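Hypothetical protein (Uncultured marine organism, PDB 2OD5) is of unknown function but probably binds nucleic acid through a winged helix-turn-helix-like domain. Local coordinates at residues A[56-67]-A[78-88]. Sequence-based numbering, arbitrary orientation.
Sequences SKDKDIVKVGYI and DICEWATRNWV
Arg85 reaches back from the start of its helix and grips one carbonyl oxygen, Lys59 O, side-on through NE (2.9 Å) and NH2 (2.8 Å). With CG anti to the backbone N (chi1 -170°) and a bend at chi3, the guanidinium lies nearly in plane with that oxygen, while Val62 CG1 packs over one of its faces. Arg85 N also donates to Asp60 O, so side chain and backbone together hold the turn that leads into strand 61-67. From there the two strands run as an antiparallel hairpin, interrupted by a classic beta bulge in which Val64 and Gly65 both face Glu81: Val64 N donates a hydrogen bond to Glu81 O (2.8 Å), Gly65 N a weak one. Water 2 joins Val64 O to Glu81 OE1.

The two faces of the hairpin differ. On one, Lys63 CB lies over a face of the six-membered ring of Trp82, a CH-pi contact 4.1 Å from the centroid; Ile61 CG2 touches Trp82 CB. Further along, in one of two conformers of Tyr66, Cys80 SG lies at the ring edge, 3.6 Å from CD2. On the other face, Val62 CG2 and Val64 CG1 converge on Val88 CG2, and Val64 CG1 also meets Ala83 CB (3.8 Å). Thr84 OG1 caps the new helix by accepting from Trp87 N.

The order of helices and strands is consistent with a winged-helix fold, this hairpin forming the wing. Trp82 packs against Leu55 of helix 48-57 and Ile34 of helix 31-39, its NE1 hydrogen-bonded to Thr31 OG1; Ile61 rests on Ile20 of helix 9-23, and strand 75-84 lies between 61-71 and the short strand 29-30.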
loop_
_atom_site.group_PDB
_atom_site.type_symbol
_atom_site.label_atom_id
_atom_site.label_comp_id
_atom_site.label_asym_id
_atom_site.label_seq_id
_atom_site.Cartn_x
_atom_site.Cartn_y
_atom_site.Cartn_z
ATOM N N SER A 56 -3.585 3.496 -4.437
ATOM C CA SER A 56 -3.446 4.423 -5.592
ATOM C C SER A 56 -4.241 5.684 -5.403
ATOM O O SER A 56 -3.759 6.797 -5.724
ATOM C CB SER A 56 -3.921 3.747 -6.879
ATOM O OG SER A 56 -3.030 2.721 -7.221
ATOM N N LYS A 57 -5.451 5.539 -4.874
ATOM C CA LYS A 57 -6.367 6.660 -4.691
ATOM C C LYS A 57 -5.969 7.588 -3.535
ATOM O O LYS A 57 -6.278 8.775 -3.551
ATOM C CB LYS A 57 -7.802 6.158 -4.482
ATOM C CG LYS A 57 -8.799 7.282 -4.225
ATOM C CD LYS A 57 -10.251 6.894 -4.427
ATOM C CE LYS A 57 -11.119 8.148 -4.292
ATOM N NZ LYS A 57 -12.536 7.818 -3.998
ATOM N N ASP A 58 -5.298 7.049 -2.525
ATOM C CA ASP A 58 -4.897 7.851 -1.379
ATOM C C ASP A 58 -3.640 8.603 -1.748
ATOM O O ASP A 58 -2.582 8.013 -1.876
ATOM C CB ASP A 58 -4.652 6.991 -0.145
ATOM C CG ASP A 58 -4.392 7.823 1.092
ATOM O OD1 ASP A 58 -3.943 8.989 0.958
ATOM O OD2 ASP A 58 -4.632 7.341 2.221
ATOM N N LYS A 59 -3.733 9.923 -1.843
ATOM C CA LYS A 59 -2.581 10.728 -2.246
ATOM C C LYS A 59 -1.467 10.859 -1.199
ATOM O O LYS A 59 -0.388 11.371 -1.491
ATOM C CB LYS A 59 -3.068 12.101 -2.750
ATOM C CG LYS A 59 -4.124 12.008 -3.919
ATOM C CD LYS A 59 -3.691 11.078 -5.109
ATOM C CE LYS A 59 -4.882 10.481 -5.938
ATOM N NZ LYS A 59 -4.497 9.319 -6.901
ATOM N N ASP A 60 -1.740 10.442 0.026
ATOM C CA ASP A 60 -0.737 10.447 1.095
ATOM C C ASP A 60 0.158 9.236 1.036
ATOM O O ASP A 60 1.144 9.170 1.753
ATOM C CB ASP A 60 -1.397 10.462 2.479
ATOM C CG ASP A 60 -2.353 11.605 2.676
ATOM O OD1 ASP A 60 -2.322 12.645 1.941
ATOM O OD2 ASP A 60 -3.163 11.479 3.624
ATOM N N ILE A 61 -0.189 8.276 0.191
ATOM C CA ILE A 61 0.542 7.016 0.119
ATOM C C ILE A 61 0.992 6.867 -1.310
ATOM O O ILE A 61 0.139 6.698 -2.198
ATOM C CB ILE A 61 -0.321 5.826 0.527
ATOM C CG1 ILE A 61 -0.791 5.909 1.967
ATOM C CG2 ILE A 61 0.490 4.459 0.409
ATOM C CD1 ILE A 61 -2.012 5.027 2.255
ATOM N N VAL A 62 2.317 6.936 -1.516
ATOM C CA VAL A 62 2.919 7.012 -2.850
ATOM C C VAL A 62 3.665 5.730 -3.263
ATOM O O VAL A 62 4.268 5.069 -2.440
ATOM C CB VAL A 62 3.879 8.169 -2.978
ATOM C CG1 VAL A 62 3.148 9.509 -2.707
ATOM C CG2 VAL A 62 5.048 8.032 -2.052
ATOM N N LYS A 63 3.608 5.382 -4.544
ATOM C CA LYS A 63 4.283 4.163 -5.015
ATOM C C LYS A 63 5.750 4.474 -5.270
ATOM O O LYS A 63 6.065 5.386 -6.053
ATOM C CB LYS A 63 3.646 3.699 -6.317
ATOM C CG LYS A 63 4.017 2.282 -6.698
ATOM C CD LYS A 63 3.649 1.991 -8.133
ATOM C CE LYS A 63 2.318 1.340 -8.308
ATOM N NZ LYS A 63 2.277 -0.104 -8.073
ATOM N N VAL A 64 6.648 3.760 -4.598
ATOM C CA VAL A 64 8.069 4.046 -4.671
ATOM C C VAL A 64 8.880 2.982 -5.409
ATOM O O VAL A 64 10.055 3.174 -5.663
ATOM C CB VAL A 64 8.685 4.260 -3.275
ATOM C CG1 VAL A 64 8.058 5.521 -2.618
ATOM C CG2 VAL A 64 8.506 3.069 -2.401
ATOM N N GLY A 65 8.236 1.892 -5.753
ATOM C CA GLY A 65 8.902 0.833 -6.502
ATOM C C GLY A 65 7.971 -0.248 -6.946
ATOM O O GLY A 65 6.844 -0.356 -6.470
ATOM N N TYR A 66 8.482 -1.067 -7.866
ATOM C CA TYR A 66 7.716 -2.064 -8.557
ATOM C C TYR A 66 8.654 -3.188 -9.019
ATOM O O TYR A 66 9.726 -2.831 -9.513
ATOM C CB TYR A 66 7.166 -1.297 -9.762
ATOM C CG TYR A 66 6.341 -2.033 -10.774
ATOM C CD1 TYR A 66 6.879 -2.384 -12.000
ATOM C CD2 TYR A 66 4.998 -2.311 -10.538
ATOM C CE1 TYR A 66 6.116 -3.026 -12.957
ATOM C CE2 TYR A 66 4.221 -2.958 -11.499
ATOM C CZ TYR A 66 4.793 -3.305 -12.700
ATOM O OH TYR A 66 4.057 -3.955 -13.655
ATOM N N ILE A 67 8.202 -4.435 -8.950
ATOM C CA ILE A 67 8.776 -5.567 -9.676
ATOM C C ILE A 67 7.627 -6.260 -10.368
ATOM O O ILE A 67 6.622 -6.579 -9.745
ATOM C CB ILE A 67 9.465 -6.568 -8.735
ATOM C CG1 ILE A 67 10.658 -5.918 -8.038
ATOM C CG2 ILE A 67 9.992 -7.815 -9.487
ATOM C CD1 ILE A 67 11.106 -6.701 -6.836
ATOM N N ASP A 78 2.861 -8.951 -9.994
ATOM C CA ASP A 78 3.537 -7.694 -9.689
ATOM C C ASP A 78 3.686 -7.588 -8.189
ATOM O O ASP A 78 2.869 -8.120 -7.451
ATOM C CB ASP A 78 2.676 -6.477 -10.074
ATOM C CG ASP A 78 2.395 -6.389 -11.527
ATOM O OD1 ASP A 78 3.084 -7.065 -12.315
ATOM O OD2 ASP A 78 1.468 -5.632 -11.884
ATOM N N ILE A 79 4.714 -6.873 -7.740
ATOM C CA ILE A 79 4.853 -6.544 -6.330
ATOM C C ILE A 79 5.125 -5.041 -6.329
ATOM O O ILE A 79 6.039 -4.595 -7.006
ATOM C CB ILE A 79 6.088 -7.220 -5.668
ATOM C CG1 ILE A 79 6.190 -8.691 -6.034
ATOM C CG2 ILE A 79 5.998 -7.056 -4.135
ATOM C CD1 ILE A 79 7.194 -8.975 -7.126
ATOM N N CYS A 80 4.360 -4.267 -5.586
ATOM C CA CYS A 80 4.590 -2.813 -5.541
ATOM C C CYS A 80 5.008 -2.425 -4.137
ATOM O O CYS A 80 4.615 -3.074 -3.152
ATOM C CB CYS A 80 3.342 -2.055 -5.956
ATOM S SG CYS A 80 2.868 -2.402 -7.691
ATOM N N GLU A 81 5.820 -1.376 -4.056
ATOM C CA GLU A 81 6.340 -0.869 -2.808
ATOM C C GLU A 81 5.739 0.508 -2.594
ATOM O O GLU A 81 5.706 1.330 -3.528
ATOM C CB GLU A 81 7.866 -0.729 -2.890
ATOM C CG GLU A 81 8.589 -2.059 -3.063
ATOM C CD GLU A 81 9.919 -1.953 -3.769
ATOM O OE1 GLU A 81 10.448 -0.845 -3.964
ATOM O OE2 GLU A 81 10.424 -2.996 -4.159
ATOM N N TRP A 82 5.302 0.761 -1.364
ATOM C CA TRP A 82 4.604 1.991 -1.025
ATOM C C TRP A 82 5.195 2.654 0.205
ATOM O O TRP A 82 5.660 1.977 1.117
ATOM C CB TRP A 82 3.150 1.649 -0.741
ATOM C CG TRP A 82 2.451 0.962 -1.801
ATOM C CD1 TRP A 82 2.392 -0.397 -1.986
ATOM C CD2 TRP A 82 1.732 1.542 -2.880
ATOM N NE1 TRP A 82 1.638 -0.690 -3.087
ATOM C CE2 TRP A 82 1.227 0.474 -3.659
ATOM C CE3 TRP A 82 1.416 2.851 -3.244
ATOM C CZ2 TRP A 82 0.440 0.677 -4.763
ATOM C CZ3 TRP A 82 0.618 3.039 -4.362
ATOM C CH2 TRP A 82 0.174 1.949 -5.112
ATOM N N ALA A 83 5.109 3.982 0.259
ATOM C CA ALA A 83 5.615 4.785 1.367
ATOM C C ALA A 83 4.647 5.919 1.613
ATOM O O ALA A 83 3.881 6.293 0.726
ATOM C CB ALA A 83 6.991 5.364 0.991
ATOM N N THR A 84 4.694 6.522 2.787
ATOM C CA THR A 84 3.939 7.754 2.954
ATOM C C THR A 84 4.652 8.863 2.212
ATOM O O THR A 84 5.877 8.873 2.103
ATOM C CB THR A 84 3.739 8.131 4.430
ATOM O OG1 THR A 84 4.984 8.556 4.992
ATOM C CG2 THR A 84 3.100 6.971 5.254
ATOM N N ARG A 85 3.901 9.858 1.766
ATOM C CA ARG A 85 4.512 11.022 1.106
ATOM C C ARG A 85 5.497 11.736 2.020
ATOM O O ARG A 85 6.549 12.252 1.578
ATOM C CB ARG A 85 3.425 11.970 0.611
ATOM C CG ARG A 85 3.904 13.067 -0.266
ATOM C CD ARG A 85 2.783 13.922 -0.754
ATOM N NE ARG A 85 1.851 13.209 -1.620
ATOM C CZ ARG A 85 2.000 13.072 -2.936
ATOM N NH1 ARG A 85 3.045 13.607 -3.569
ATOM N NH2 ARG A 85 1.098 12.410 -3.630
ATOM N N ASN A 86 5.141 11.853 3.299
ATOM C CA ASN A 86 6.022 12.491 4.258
ATOM C C ASN A 86 7.316 11.713 4.481
ATOM O O ASN A 86 8.401 12.318 4.626
ATOM C CB ASN A 86 5.306 12.733 5.583
ATOM C CG ASN A 86 4.408 13.929 5.546
ATOM O OD1 ASN A 86 4.780 15.000 5.066
ATOM N ND2 ASN A 86 3.210 13.767 6.098
ATOM N N TRP A 87 7.235 10.395 4.477
ATOM C CA TRP A 87 8.447 9.579 4.588
ATOM C C TRP A 87 9.382 9.888 3.409
ATOM O O TRP A 87 10.576 10.136 3.579
ATOM C CB TRP A 87 8.107 8.092 4.607
ATOM C CG TRP A 87 9.317 7.240 4.873
ATOM C CD1 TRP A 87 9.752 6.772 6.091
ATOM C CD2 TRP A 87 10.240 6.771 3.903
ATOM N NE1 TRP A 87 10.915 6.047 5.926
ATOM C CE2 TRP A 87 11.240 6.046 4.592
ATOM C CE3 TRP A 87 10.340 6.917 2.507
ATOM C CZ2 TRP A 87 12.315 5.482 3.939
ATOM C CZ3 TRP A 87 11.413 6.354 1.863
ATOM C CH2 TRP A 87 12.378 5.630 2.579
ATOM N N VAL A 88 8.825 9.907 2.205
ATOM C CA VAL A 88 9.617 10.227 1.037
ATOM C C VAL A 88 10.187 11.635 1.111
ATOM O O VAL A 88 11.354 11.855 0.775
ATOM C CB VAL A 88 8.823 10.058 -0.283
ATOM C CG1 VAL A 88 9.711 10.366 -1.497
ATOM C CG2 VAL A 88 8.254 8.649 -0.381
HETATM O O HOH W 1 2.235 11.321 4.178
HETATM O O HOH W 2 11.839 1.501 -4.033
#